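Local structure of integral membrane indolylacetylinositol arabinosyltransferase EmbB (Mycolicibacterium smegmatis MC2 155, 7BVC) at residues 959-970 and 978-986. The protein probably transfers arabinose units to build the arabinan of cell-wall arabinogalactan, as a membrane-embedded glycosyltransferase that binds ethambutol. Residues are numbered along the deposited sequence; the frame is centred on the assembly and turned at random.
Sequences QEYVGSDQPVLM and FPCQQPMLH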
loop_
_atom_site.group_PDB
_atom_site.type_symbol
_atom_site.label_atom_id
_atom_site.label_comp_id
_atom_site.label_asym_id
_atom_site.label_seq_id
_atom_site.Cartn_x
_atom_site.Cartn_y
_atom_site.Cartn_z
ATOM N N GLN B 959 19.629 30.839 -13.994
ATOM C CA GLN B 959 20.561 30.718 -15.109
ATOM C C GLN B 959 21.698 31.725 -15.014
ATOM O O GLN B 959 22.778 31.481 -15.560
ATOM C CB GLN B 959 19.805 30.889 -16.429
ATOM C CG GLN B 959 20.652 30.791 -17.688
ATOM C CD GLN B 959 21.291 29.431 -17.864
ATOM O OE1 GLN B 959 22.502 29.320 -18.044
ATOM N NE2 GLN B 959 20.477 28.385 -17.811
ATOM N N GLU B 960 21.489 32.839 -14.314
ATOM C CA GLU B 960 22.519 33.854 -14.132
ATOM C C GLU B 960 23.359 33.625 -12.885
ATOM O O GLU B 960 24.584 33.772 -12.936
ATOM C CB GLU B 960 21.884 35.245 -14.070
ATOM C CG GLU B 960 22.893 36.374 -13.966
ATOM C CD GLU B 960 22.241 37.739 -13.962
ATOM O OE1 GLU B 960 20.996 37.802 -14.021
ATOM O OE2 GLU B 960 22.974 38.749 -13.901
ATOM N N TYR B 961 22.733 33.272 -11.763
ATOM C CA TYR B 961 23.494 32.942 -10.562
ATOM C C TYR B 961 24.290 31.659 -10.765
ATOM O O TYR B 961 25.524 31.661 -10.703
ATOM C CB TYR B 961 22.549 32.815 -9.366
ATOM C CG TYR B 961 23.245 32.617 -8.041
ATOM C CD1 TYR B 961 24.268 33.465 -7.638
ATOM C CD2 TYR B 961 22.879 31.586 -7.191
ATOM C CE1 TYR B 961 24.904 33.289 -6.428
ATOM C CE2 TYR B 961 23.509 31.400 -5.979
ATOM C CZ TYR B 961 24.520 32.254 -5.601
ATOM O OH TYR B 961 25.152 32.073 -4.393
ATOM N N VAL B 962 23.595 30.553 -11.013
ATOM C CA VAL B 962 24.236 29.294 -11.378
ATOM C C VAL B 962 24.452 29.307 -12.887
ATOM O O VAL B 962 23.490 29.280 -13.659
ATOM C CB VAL B 962 23.394 28.089 -10.949
ATOM C CG1 VAL B 962 24.205 26.815 -11.049
ATOM C CG2 VAL B 962 22.868 28.285 -9.541
ATOM N N GLY B 963 25.709 29.341 -13.313
ATOM C CA GLY B 963 26.001 29.372 -14.733
ATOM C C GLY B 963 25.746 28.047 -15.417
ATOM O O GLY B 963 24.956 27.231 -14.935
ATOM N N SER B 964 26.410 27.818 -16.547
ATOM C CA SER B 964 26.315 26.554 -17.267
ATOM C C SER B 964 27.654 25.827 -17.277
ATOM O O SER B 964 27.921 25.009 -18.158
ATOM C CB SER B 964 25.811 26.778 -18.692
ATOM O OG SER B 964 26.749 27.517 -19.453
ATOM N N ASP B 965 28.503 26.119 -16.297
ATOM C CA ASP B 965 29.832 25.528 -16.191
ATOM C C ASP B 965 30.056 24.785 -14.884
ATOM O O ASP B 965 30.701 23.734 -14.884
ATOM C CB ASP B 965 30.902 26.617 -16.342
ATOM C CG ASP B 965 31.007 27.140 -17.759
ATOM O OD1 ASP B 965 30.250 26.664 -18.629
ATOM O OD2 ASP B 965 31.847 28.030 -18.004
ATOM N N GLN B 966 29.548 25.306 -13.773
ATOM C CA GLN B 966 29.766 24.666 -12.485
ATOM C C GLN B 966 29.009 23.343 -12.412
ATOM O O GLN B 966 27.868 23.253 -12.877
ATOM C CB GLN B 966 29.317 25.583 -11.351
ATOM C CG GLN B 966 29.797 27.015 -11.483
ATOM C CD GLN B 966 29.202 27.921 -10.428
ATOM O OE1 GLN B 966 28.262 27.544 -9.730
ATOM N NE2 GLN B 966 29.748 29.123 -10.301
ATOM N N PRO B 967 29.610 22.302 -11.838
ATOM C CA PRO B 967 28.890 21.033 -11.681
ATOM C C PRO B 967 27.766 21.162 -10.665
ATOM O O PRO B 967 27.913 21.812 -9.627
ATOM C CB PRO B 967 29.974 20.063 -11.201
ATOM C CG PRO B 967 31.027 20.930 -10.611
ATOM C CD PRO B 967 31.009 22.206 -11.391
ATOM N N VAL B 968 26.638 20.531 -10.973
ATOM C CA VAL B 968 25.430 20.624 -10.164
ATOM C C VAL B 968 24.858 19.226 -9.982
ATOM O O VAL B 968 24.761 18.456 -10.944
ATOM C CB VAL B 968 24.391 21.560 -10.818
ATOM C CG1 VAL B 968 22.997 21.282 -10.288
ATOM C CG2 VAL B 968 24.769 23.012 -10.588
ATOM N N LEU B 969 24.483 18.893 -8.747
ATOM C CA LEU B 969 23.843 17.619 -8.447
ATOM C C LEU B 969 22.336 17.796 -8.596
ATOM O O LEU B 969 21.684 18.391 -7.733
ATOM C CB LEU B 969 24.208 17.148 -7.042
ATOM C CG LEU B 969 24.079 15.657 -6.724
ATOM C CD1 LEU B 969 25.040 15.279 -5.617
ATOM C CD2 LEU B 969 22.660 15.294 -6.330
ATOM N N MET B 970 21.786 17.292 -9.692
ATOM C CA MET B 970 20.356 17.363 -9.951
ATOM C C MET B 970 19.720 16.035 -9.574
ATOM O O MET B 970 20.229 14.975 -9.950
ATOM C CB MET B 970 20.083 17.681 -11.421
ATOM C CG MET B 970 20.227 19.147 -11.776
ATOM S SD MET B 970 20.066 19.448 -13.543
ATOM C CE MET B 970 21.763 19.273 -14.072
ATOM N N PHE B 978 15.843 21.721 -16.468
ATOM C CA PHE B 978 17.136 22.402 -16.411
ATOM C C PHE B 978 18.071 21.772 -17.436
ATOM O O PHE B 978 18.979 21.012 -17.083
ATOM C CB PHE B 978 17.732 22.324 -15.006
ATOM C CG PHE B 978 16.893 22.988 -13.954
ATOM C CD1 PHE B 978 17.045 24.333 -13.676
ATOM C CD2 PHE B 978 15.954 22.267 -13.242
ATOM C CE1 PHE B 978 16.276 24.945 -12.710
ATOM C CE2 PHE B 978 15.182 22.874 -12.276
ATOM C CZ PHE B 978 15.345 24.215 -12.009
ATOM N N PRO B 979 17.874 22.067 -18.720
ATOM C CA PRO B 979 18.711 21.468 -19.768
ATOM C C PRO B 979 20.004 22.213 -20.069
ATOM O O PRO B 979 20.702 21.828 -21.010
ATOM C CB PRO B 979 17.778 21.515 -20.984
ATOM C CG PRO B 979 17.008 22.768 -20.782
ATOM C CD PRO B 979 16.820 22.926 -19.290
ATOM N N CYS B 980 20.343 23.256 -19.311
ATOM C CA CYS B 980 21.563 24.010 -19.553
ATOM C C CYS B 980 22.613 23.836 -18.469
ATOM O O CYS B 980 23.794 24.071 -18.737
ATOM C CB CYS B 980 21.246 25.505 -19.700
ATOM S SG CYS B 980 20.772 25.998 -21.373
ATOM N N GLN B 981 22.220 23.434 -17.265
ATOM C CA GLN B 981 23.190 23.192 -16.208
ATOM C C GLN B 981 23.966 21.912 -16.490
ATOM O O GLN B 981 23.480 20.999 -17.164
ATOM C CB GLN B 981 22.494 23.101 -14.853
ATOM C CG GLN B 981 21.215 23.917 -14.755
ATOM C CD GLN B 981 21.449 25.398 -14.962
ATOM O OE1 GLN B 981 22.481 25.934 -14.567
ATOM N NE2 GLN B 981 20.488 26.068 -15.585
ATOM N N GLN B 982 25.184 21.851 -15.968
ATOM C CA GLN B 982 26.016 20.691 -16.258
ATOM C C GLN B 982 25.975 19.714 -15.099
ATOM O O GLN B 982 26.125 20.128 -13.942
ATOM C CB GLN B 982 27.457 21.117 -16.521
ATOM C CG GLN B 982 28.249 20.109 -17.332
ATOM C CD GLN B 982 29.732 20.178 -17.051
ATOM O OE1 GLN B 982 30.160 20.749 -16.049
ATOM N NE2 GLN B 982 30.527 19.595 -17.939
ATOM N N PRO B 983 25.782 18.420 -15.357
ATOM C CA PRO B 983 25.745 17.451 -14.257
ATOM C C PRO B 983 27.117 17.201 -13.656
ATOM O O PRO B 983 28.114 17.795 -14.077
ATOM C CB PRO B 983 25.189 16.189 -14.927
ATOM C CG PRO B 983 25.608 16.315 -16.343
ATOM C CD PRO B 983 25.557 17.781 -16.665
ATOM N N MET B 984 27.174 16.316 -12.669
ATOM C CA MET B 984 28.414 15.972 -11.979
ATOM C C MET B 984 28.998 14.740 -12.663
ATOM O O MET B 984 28.568 13.612 -12.411
ATOM C CB MET B 984 28.145 15.736 -10.499
ATOM C CG MET B 984 29.365 15.395 -9.679
ATOM S SD MET B 984 28.927 15.009 -7.975
ATOM C CE MET B 984 27.731 13.703 -8.217
ATOM N N LEU B 985 29.981 14.961 -13.533
ATOM C CA LEU B 985 30.560 13.884 -14.317
ATOM C C LEU B 985 31.426 12.982 -13.442
ATOM O O LEU B 985 31.809 13.330 -12.321
ATOM C CB LEU B 985 31.392 14.447 -15.468
ATOM C CG LEU B 985 30.675 15.325 -16.492
ATOM C CD1 LEU B 985 31.666 15.881 -17.496
ATOM C CD2 LEU B 985 29.587 14.541 -17.197
ATOM N N HIS B 986 31.739 11.805 -13.976
ATOM C CA HIS B 986 32.625 10.864 -13.311
ATOM C C HIS B 986 33.377 10.069 -14.366
ATOM O O HIS B 986 32.845 9.783 -15.441
ATOM C CB HIS B 986 31.856 9.923 -12.374
ATOM C CG HIS B 986 31.141 8.812 -13.078
ATOM N ND1 HIS B 986 29.848 8.932 -13.536
ATOM C CD2 HIS B 986 31.535 7.554 -13.386
ATOM C CE1 HIS B 986 29.477 7.799 -14.104
ATOM N NE2 HIS B 986 30.482 6.946 -14.027
#
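M970 packs against F978, Q981 and the backbone at Q982 and P983 on the buried side of this contact. Its chain runs extended to the sulfur and then turns at chi3 (-90°). This brings SD to 4.0 Å from CB of F978 and swings CE onto Q981, 4.0 Å from that residue's CB. M970 and Q981 cross at about a right angle. One backbone hydrogen bond joins the segments here, from V968 N to Q982 O at 3.0 Å. The bond is bent, 140° at the hydrogen, although the donor lies almost in line with the carbonyl. Farther along, L969 and M984 run side by side and point the same way. Their ends meet at 4.1 Å, L969 CD1 against M984 CE.

The buried side chain of Q981 bends at chi2 (-61°) and reaches back toward the loop that follows helix 958-961. Its end lies near the G963 carbonyl and the end of the Q959 side chain. The border at S964 and D965 is looser and faces solvent. There CB of S964 lies near O of C980, and the side chain of Q982 extends toward the backbone of D965.

Both segments fall in the EmbC-type C-terminal region. The loop 978-986, which has no regular secondary structure, folds back along strand 968-970, an outermost strand of a mixed sheet within this chain. Strand 996-999 runs parallel beside it, and V968 and F978 both touch I998 there. Helix 287-294 lies against M970 and P983, and its R294 hydrogen-bonds to Q981 O.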